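Local coordinates for aldehyde dehydrogenase (Staphylococcus aureus, PDB 6K0Z), which oxidises 4,4'-diaponeurosporen-4-al to 4,4'-diaponeurosporenoic acid, probably with NAD+ as the acceptor, in the biosynthesis of the carotenoid staphyloxanthin, at residues L55-G60 / T150-R155; I71-K76 / P124-F129. The protein carries 1 engineered substitution. One frame throughout, in Å; residues are numbered along the deposited sequence.

Overall arrangement
Both contacts join helices, or a helix and the segment leading into one, in what is by family the NAD-binding domain. Their centres are 14 Å apart, and contact 2 is nested along the chain inside the loop closed by contact 1. Pro124, in the second segment of contact 2, joins them: its CB packs 3.4 Å from Thr150 OG1 and 3.5 Å from Val153 CG1, while its CD lies 3.7 Å from Leu59 CD1, so it touches both helices of contact 1. Contact 1 lies away from the predicted active site. In contact 2 the side chain of Gln126 is about 9 Å from that of Glu217 and about 11 Å from that of Ser251, which probably stands in for the family's catalytic cysteine.

Contact 1 of 2, residues L55-G60 / T150-R155; sequences LYTDLG and TPNVAR
Asp58 reaches from the last turn of helix 48-59 into the first turn of helix 151-164, where its OD2 accepts a hydrogen bond from Val153 N at 3.0 Å. The bond is nearly straight (162° at the hydrogen), and the donor lies almost on the carboxylate's C-O axis. With CG anti to the carbonyl carbon, the carboxylate is directed across the gap between the two helices; the axes of 55-59 and 151-155 approach to 8.6 Å, nearly antiparallel (147°). The buried side of the contact is tight: Val153 CG2 lies 3.2 Å from Asp58 OD2 and also meets Leu55 CD2 at 3.9 Å, while Leu59 CG rests 4.2 Å from Thr150 CG2. Toward solvent the fit is looser. There the exposed Asn152 holds its amide nearly parallel to the carboxylate, the planes 9° apart, but its OD1 faces Asp58 OD1 at 3.4 Å, as modelled two acceptors that are not hydrogen-bonded; Thr57 OG1 stands 3.5 Å from the same Asn152 OD1. Thr150 occupies the N-cap position without a side-chain capping bond. Val153 N is instead met by a carboxylate from another helix, whose negative charge the N-terminus would be expected to stabilise.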
ATOM      1  N   LEU A  55      -6.472  16.832  27.547  1.00 60.12           N
ATOM      2  CA  LEU A  55      -7.486  16.928  26.498  1.00 59.28           C
ATOM      3  C   LEU A  55      -8.493  18.033  26.798  1.00 62.38           C
ATOM      4  O   LEU A  55      -8.939  18.750  25.889  1.00 62.14           O
ATOM      5  CB  LEU A  55      -8.191  15.580  26.338  1.00 58.46           C
ATOM      6  CG  LEU A  55      -7.341  14.447  25.762  1.00 55.71           C
ATOM      7  CD1 LEU A  55      -8.073  13.132  25.916  1.00 56.00           C
ATOM      8  CD2 LEU A  55      -7.011  14.709  24.304  1.00 53.26           C
ATOM      9  N   TYR A  56      -8.844  18.209  28.071  1.00 60.47           N
ATOM     10  CA  TYR A  56      -9.789  19.269  28.403  1.00 63.04           C
ATOM     11  C   TYR A  56      -9.146  20.650  28.310  1.00 63.35           C
ATOM     12  O   TYR A  56      -9.789  21.589  27.829  1.00 64.07           O
ATOM     13  CB  TYR A  56     -10.399  19.055  29.788  1.00 66.40           C
ATOM     14  CG  TYR A  56     -11.406  20.138  30.133  1.00 69.32           C
ATOM     15  CD1 TYR A  56     -12.735  20.031  29.734  1.00 70.17           C
ATOM     16  CD2 TYR A  56     -11.022  21.275  30.833  1.00 71.36           C
ATOM     17  CE1 TYR A  56     -13.656  21.020  30.031  1.00 73.00           C
ATOM     18  CE2 TYR A  56     -11.935  22.270  31.134  1.00 74.21           C
ATOM     19  CZ  TYR A  56     -13.252  22.137  30.731  1.00 75.02           C
ATOM     20  OH  TYR A  56     -14.173  23.119  31.028  1.00 78.04           O
ATOM     21  N   THR A  57      -7.896  20.816  28.772  1.00 63.05           N
ATOM     22  CA  THR A  57      -7.301  22.150  28.704  1.00 63.67           C
ATOM     23  C   THR A  57      -6.922  22.533  27.277  1.00 61.01           C
ATOM     24  O   THR A  57      -6.871  23.723  26.947  1.00 61.73           O
ATOM     25  CB  THR A  57      -6.065  22.288  29.606  1.00 64.39           C
ATOM     26  OG1 THR A  57      -4.921  21.695  28.970  1.00 61.50           O
ATOM     27  CG2 THR A  57      -6.281  21.736  31.004  1.00 66.85           C
ATOM     28  N   ASP A  58      -6.644  21.554  26.418  1.00 64.13           N
ATOM     29  CA  ASP A  58      -6.262  21.856  25.044  1.00 61.29           C
ATOM     30  C   ASP A  58      -7.450  21.932  24.095  1.00 60.28           C
ATOM     31  O   ASP A  58      -7.434  22.751  23.166  1.00 59.14           O
ATOM     32  CB  ASP A  58      -5.272  20.813  24.521  1.00 58.65           C
ATOM     33  CG  ASP A  58      -3.917  20.905  25.194  1.00 58.80           C
ATOM     34  OD1 ASP A  58      -3.571  21.986  25.724  1.00 60.63           O
ATOM     35  OD2 ASP A  58      -3.180  19.898  25.156  1.00 56.80           O
ATOM     36  N   LEU A  59      -8.478  21.102  24.305  1.00 61.42           N
ATOM     37  CA  LEU A  59      -9.595  21.005  23.372  1.00 61.15           C
ATOM     38  C   LEU A  59     -10.961  21.142  24.031  1.00 64.01           C
ATOM     39  O   LEU A  59     -11.976  20.887  23.368  1.00 63.29           O
ATOM     40  CB  LEU A  59      -9.542  19.678  22.613  1.00 58.66           C
ATOM     41  CG  LEU A  59      -8.341  19.466  21.699  1.00 55.78           C
ATOM     42  CD1 LEU A  59      -8.159  17.988  21.412  1.00 53.62           C
ATOM     43  CD2 LEU A  59      -8.572  20.228  20.422  1.00 54.24           C
ATOM     44  N   GLY A  60     -11.020  21.523  25.308  1.00 62.75           N
ATOM     45  CA  GLY A  60     -12.282  21.624  26.019  1.00 65.98           C
ATOM     46  C   GLY A  60     -13.062  20.328  25.960  1.00 65.72           C
ATOM     47  O   GLY A  60     -14.294  20.320  26.029  1.00 69.18           O
ATOM     48  N   THR A 150      -1.669  21.065  20.562  1.00 52.63           N
ATOM     49  CA  THR A 150      -2.172  20.599  21.848  1.00 53.27           C
ATOM     50  C   THR A 150      -0.974  20.272  22.732  1.00 53.43           C
ATOM     51  O   THR A 150      -0.618  19.096  22.891  1.00 52.91           O
ATOM     52  CB  THR A 150      -3.075  19.379  21.669  1.00 52.11           C
ATOM     53  OG1 THR A 150      -2.340  18.338  21.017  1.00 49.59           O
ATOM     54  CG2 THR A 150      -4.290  19.733  20.821  1.00 52.05           C
ATOM     55  N   PRO A 151      -0.338  21.285  23.330  1.00 52.68           N
ATOM     56  CA  PRO A 151       0.999  21.069  23.916  1.00 53.18           C
ATOM     57  C   PRO A 151       0.999  20.189  25.154  1.00 54.56           C
ATOM     58  O   PRO A 151       1.917  19.377  25.331  1.00 53.41           O
ATOM     59  CB  PRO A 151       1.473  22.498  24.237  1.00 55.14           C
ATOM     60  CG  PRO A 151       0.479  23.425  23.540  1.00 55.36           C
ATOM     61  CD  PRO A 151      -0.800  22.672  23.488  1.00 54.70           C
ATOM     62  N   ASN A 152       0.010  20.340  26.031  1.00 53.87           N
ATOM     63  CA  ASN A 152      -0.005  19.536  27.246  1.00 55.26           C
ATOM     64  C   ASN A 152      -0.292  18.077  26.932  1.00 53.60           C
ATOM     65  O   ASN A 152       0.296  17.180  27.548  1.00 53.76           O
ATOM     66  CB  ASN A 152      -1.018  20.100  28.236  1.00 58.75           C
ATOM     67  CG  ASN A 152      -0.700  21.533  28.630  1.00 62.17           C
ATOM     68  OD1 ASN A 152      -1.514  22.438  28.439  1.00 63.52           O
ATOM     69  ND2 ASN A 152       0.493  21.747  29.180  1.00 62.94           N
ATOM     70  N   VAL A 153      -1.172  17.814  25.960  1.00 55.21           N
ATOM     71  CA  VAL A 153      -1.354  16.440  25.501  1.00 53.25           C
ATOM     72  C   VAL A 153      -0.036  15.888  24.981  1.00 51.17           C
ATOM     73  O   VAL A 153       0.344  14.752  25.290  1.00 50.62           O
ATOM     74  CB  VAL A 153      -2.457  16.359  24.434  1.00 51.81           C
ATOM     75  CG1 VAL A 153      -2.525  14.955  23.893  1.00 50.25           C
ATOM     76  CG2 VAL A 153      -3.787  16.744  25.022  1.00 54.14           C
ATOM     77  N   ALA A 154       0.694  16.699  24.213  1.00 51.53           N
ATOM     78  CA  ALA A 154       1.966  16.260  23.651  1.00 50.18           C
ATOM     79  C   ALA A 154       2.939  15.826  24.744  1.00 50.91           C
ATOM     80  O   ALA A 154       3.560  14.762  24.651  1.00 49.33           O
ATOM     81  CB  ALA A 154       2.572  17.378  22.802  1.00 49.96           C
ATOM     82  N   ARG A 155       3.079  16.641  25.793  1.00 52.77           N
ATOM     83  CA  ARG A 155       4.014  16.325  26.868  1.00 54.18           C
ATOM     84  C   ARG A 155       3.552  15.147  27.711  1.00 55.14           C
ATOM     85  O   ARG A 155       4.380  14.334  28.144  1.00 55.73           O
ATOM     86  CB  ARG A 155       4.215  17.533  27.768  1.00 55.29           C
ATOM     87  CG  ARG A 155       5.009  17.174  29.001  1.00 57.00           C
ATOM     88  CD  ARG A 155       6.501  17.199  28.735  1.00 56.28           C
ATOM     89  NE  ARG A 155       6.830  18.129  27.671  1.00 55.17           N
ATOM     90  CZ  ARG A 155       7.297  19.354  27.903  1.00 56.63           C
ATOM     91  NH1 ARG A 155       7.570  20.162  26.877  1.00 55.72           N
ATOM     92  NH2 ARG A 155       7.489  19.813  29.157  1.00 59.22           N
TER

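Contact 2 of 2, residues I71-K76 / P124-F129; sequences IGITLK and PFQLVF
Phe125 presents the edge of its ring to Thr74, with CE2 4.1 Å from Thr74 OG1, which lies near the ring plane. Its CG is anti to the backbone N (chi1 -167°), a torsion that carries the ring toward helix 63-89. The hydroxyl it meets is already engaged: Thr74 OG1 donates to Ile71 O at 3.0 Å, one turn back in its own helix, tilted 31° from the carbonyl plane, and Ile71 O also accepts from Leu75 N. Next comes Gln126, whose side chain bends at chi2 (80°) and turns its amide toward helix 63-89. Its OE1 sits against two methyl groups, 3.3 Å from Ile73 CG2 and 3.4 Å from Thr74 CG2, while its backbone N is held by Glu70 OE2 of helix 63-89. The segment leads into helix 126-138, the connection in a right-handed beta-alpha-beta crossover of the Rossmann-like NAD-binding domain, between the parallel strands 104-118 and 141-145; helix 63-89 packs against its first turn. One turn further on, Phe129 adds a light contact, its CB 4.5 Å from Thr74 CG2. The ring turns away from 71-76 and places CD2 3.5 Å above the centre of the Phe125 ring. The Phe129 side chain also touches Leu40 of helix 30-46 and Ile161 of helix 151-164.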
ATOM      1  N   ILE A  71      -9.132   7.257  24.772  1.00 54.85           N
ATOM      2  CA  ILE A  71      -8.592   6.306  25.732  1.00 55.91           C
ATOM      3  C   ILE A  71      -9.241   4.941  25.548  1.00 55.69           C
ATOM      4  O   ILE A  71      -8.550   3.931  25.374  1.00 54.99           O
ATOM      5  CB  ILE A  71      -8.771   6.812  27.172  1.00 58.17           C
ATOM      6  CG1 ILE A  71      -8.174   8.213  27.305  1.00 57.27           C
ATOM      7  CG2 ILE A  71      -8.127   5.849  28.142  1.00 59.48           C
ATOM      8  CD1 ILE A  71      -8.174   8.727  28.722  1.00 60.47           C
ATOM      9  N   GLY A  72     -10.570   4.896  25.589  1.00 57.66           N
ATOM     10  CA  GLY A  72     -11.243   3.608  25.570  1.00 58.27           C
ATOM     11  C   GLY A  72     -11.009   2.859  24.276  1.00 55.84           C
ATOM     12  O   GLY A  72     -10.760   1.650  24.278  1.00 56.05           O
ATOM     13  N   ILE A  73     -11.068   3.575  23.156  1.00 57.41           N
ATOM     14  CA  ILE A  73     -10.897   2.958  21.845  1.00 55.69           C
ATOM     15  C   ILE A  73      -9.509   2.331  21.711  1.00 53.81           C
ATOM     16  O   ILE A  73      -9.342   1.286  21.072  1.00 52.24           O
ATOM     17  CB  ILE A  73     -11.163   4.005  20.749  1.00 54.36           C
ATOM     18  CG1 ILE A  73     -11.047   3.378  19.358  1.00 52.47           C
ATOM     19  CG2 ILE A  73     -10.229   5.208  20.926  1.00 53.46           C
ATOM     20  CD1 ILE A  73     -12.206   2.448  19.015  1.00 54.11           C
ATOM     21  N   THR A  74      -8.494   2.947  22.314  1.00 52.86           N
ATOM     22  CA  THR A  74      -7.147   2.410  22.172  1.00 51.95           C
ATOM     23  C   THR A  74      -6.891   1.273  23.155  1.00 53.65           C
ATOM     24  O   THR A  74      -6.188   0.315  22.823  1.00 53.07           O
ATOM     25  CB  THR A  74      -6.121   3.526  22.352  1.00 50.98           C
ATOM     26  OG1 THR A  74      -6.066   3.917  23.731  1.00 53.97           O
ATOM     27  CG2 THR A  74      -6.521   4.715  21.520  1.00 49.81           C
ATOM     28  N   LEU A  75      -7.455   1.356  24.365  1.00 51.65           N
ATOM     29  CA  LEU A  75      -7.296   0.263  25.323  1.00 53.70           C
ATOM     30  C   LEU A  75      -7.885  -1.032  24.786  1.00 53.61           C
ATOM     31  O   LEU A  75      -7.292  -2.105  24.945  1.00 54.24           O
ATOM     32  CB  LEU A  75      -7.944   0.621  26.657  1.00 56.94           C
ATOM     33  CG  LEU A  75      -7.147   1.624  27.483  1.00 58.05           C
ATOM     34  CD1 LEU A  75      -8.022   2.217  28.567  1.00 61.26           C
ATOM     35  CD2 LEU A  75      -5.930   0.951  28.081  1.00 58.40           C
ATOM     36  N   LYS A  76      -9.051  -0.955  24.149  1.00 55.01           N
ATOM     37  CA  LYS A  76      -9.606  -2.154  23.541  1.00 55.58           C
ATOM     38  C   LYS A  76      -8.804  -2.570  22.325  1.00 53.02           C
ATOM     39  O   LYS A  76      -8.710  -3.765  22.023  1.00 54.15           O
ATOM     40  CB  LYS A  76     -11.063  -1.944  23.151  1.00 56.91           C
ATOM     41  CG  LYS A  76     -11.899  -3.208  23.297  1.00 60.31           C
ATOM     42  N   PRO A 124      -5.506  14.115  19.516  1.00 45.63           N
ATOM     43  CA  PRO A 124      -4.047  14.070  19.685  1.00 44.88           C
ATOM     44  C   PRO A 124      -3.541  12.762  20.238  1.00 45.09           C
ATOM     45  O   PRO A 124      -2.417  12.360  19.920  1.00 44.13           O
ATOM     46  CB  PRO A 124      -3.764  15.216  20.664  1.00 46.80           C
ATOM     47  CG  PRO A 124      -5.023  15.969  20.808  1.00 48.28           C
ATOM     48  CD  PRO A 124      -6.146  15.072  20.426  1.00 47.93           C
ATOM     49  N   PHE A 125      -4.329  12.091  21.073  1.00 44.97           N
ATOM     50  CA  PHE A 125      -3.905  10.846  21.697  1.00 45.39           C
ATOM     51  C   PHE A 125      -4.248   9.647  20.826  1.00 43.67           C
ATOM     52  O   PHE A 125      -3.401   8.780  20.592  1.00 42.45           O
ATOM     53  CB  PHE A 125      -4.559  10.712  23.075  1.00 48.66           C
ATOM     54  CG  PHE A 125      -3.968   9.632  23.921  1.00 49.45           C
ATOM     55  CD1 PHE A 125      -2.876   9.894  24.733  1.00 50.19           C
ATOM     56  CD2 PHE A 125      -4.505   8.353  23.917  1.00 49.77           C
ATOM     57  CE1 PHE A 125      -2.327   8.898  25.528  1.00 50.86           C
ATOM     58  CE2 PHE A 125      -3.957   7.350  24.707  1.00 50.98           C
ATOM     59  CZ  PHE A 125      -2.865   7.624  25.512  1.00 51.43           C
ATOM     60  N   GLN A 126      -5.492   9.595  20.356  1.00 45.87           N
ATOM     61  CA  GLN A 126      -5.949   8.500  19.510  1.00 45.04           C
ATOM     62  C   GLN A 126      -5.007   8.271  18.329  1.00 42.64           C
ATOM     63  O   GLN A 126      -4.543   7.150  18.095  1.00 41.87           O
ATOM     64  CB  GLN A 126      -7.375   8.810  19.049  1.00 46.11           C
ATOM     65  CG  GLN A 126      -7.772   8.257  17.692  1.00 45.41           C
ATOM     66  CD  GLN A 126      -8.154   6.801  17.745  1.00 46.18           C
ATOM     67  OE1 GLN A 126      -7.917   6.118  18.746  1.00 48.22           O
ATOM     68  NE2 GLN A 126      -8.743   6.308  16.661  1.00 45.84           N
ATOM     69  N   LEU A 127      -4.687   9.332  17.592  1.00 42.19           N
ATOM     70  CA  LEU A 127      -3.940   9.173  16.351  1.00 39.52           C
ATOM     71  C   LEU A 127      -2.447   8.973  16.573  1.00 38.65           C
ATOM     72  O   LEU A 127      -1.735   8.652  15.622  1.00 37.50           O
ATOM     73  CB  LEU A 127      -4.203  10.362  15.429  1.00 38.78           C
ATOM     74  CG  LEU A 127      -5.688  10.634  15.223  1.00 39.86           C
ATOM     75  CD1 LEU A 127      -5.945  12.108  14.936  1.00 40.31           C
ATOM     76  CD2 LEU A 127      -6.245   9.735  14.120  1.00 38.82           C
ATOM     77  N   VAL A 128      -1.954   9.137  17.796  1.00 40.29           N
ATOM     78  CA  VAL A 128      -0.621   8.635  18.105  1.00 39.64           C
ATOM     79  C   VAL A 128      -0.655   7.130  18.342  1.00 39.52           C
ATOM     80  O   VAL A 128       0.182   6.394  17.813  1.00 38.41           O
ATOM     81  CB  VAL A 128      -0.030   9.369  19.319  1.00 41.33           C
ATOM     82  CG1 VAL A 128       1.283   8.726  19.724  1.00 41.34           C
ATOM     83  CG2 VAL A 128       0.192  10.826  19.006  1.00 41.18           C
ATOM     84  N   PHE A 129      -1.626   6.647  19.119  1.00 39.14           N
ATOM     85  CA  PHE A 129      -1.541   5.304  19.687  1.00 39.94           C
ATOM     86  C   PHE A 129      -2.219   4.215  18.874  1.00 39.47           C
ATOM     87  O   PHE A 129      -1.768   3.066  18.929  1.00 39.55           O
ATOM     88  CB  PHE A 129      -2.103   5.301  21.109  1.00 42.26           C
ATOM     89  CG  PHE A 129      -1.154   5.889  22.093  1.00 43.04           C
ATOM     90  CD1 PHE A 129      -0.162   5.113  22.660  1.00 43.53           C
ATOM     91  CD2 PHE A 129      -1.194   7.241  22.386  1.00 43.44           C
ATOM     92  CE1 PHE A 129       0.741   5.662  23.533  1.00 44.49           C
ATOM     93  CE2 PHE A 129      -0.290   7.799  23.259  1.00 44.27           C
ATOM     94  CZ  PHE A 129       0.675   7.010  23.837  1.00 44.75           C
TER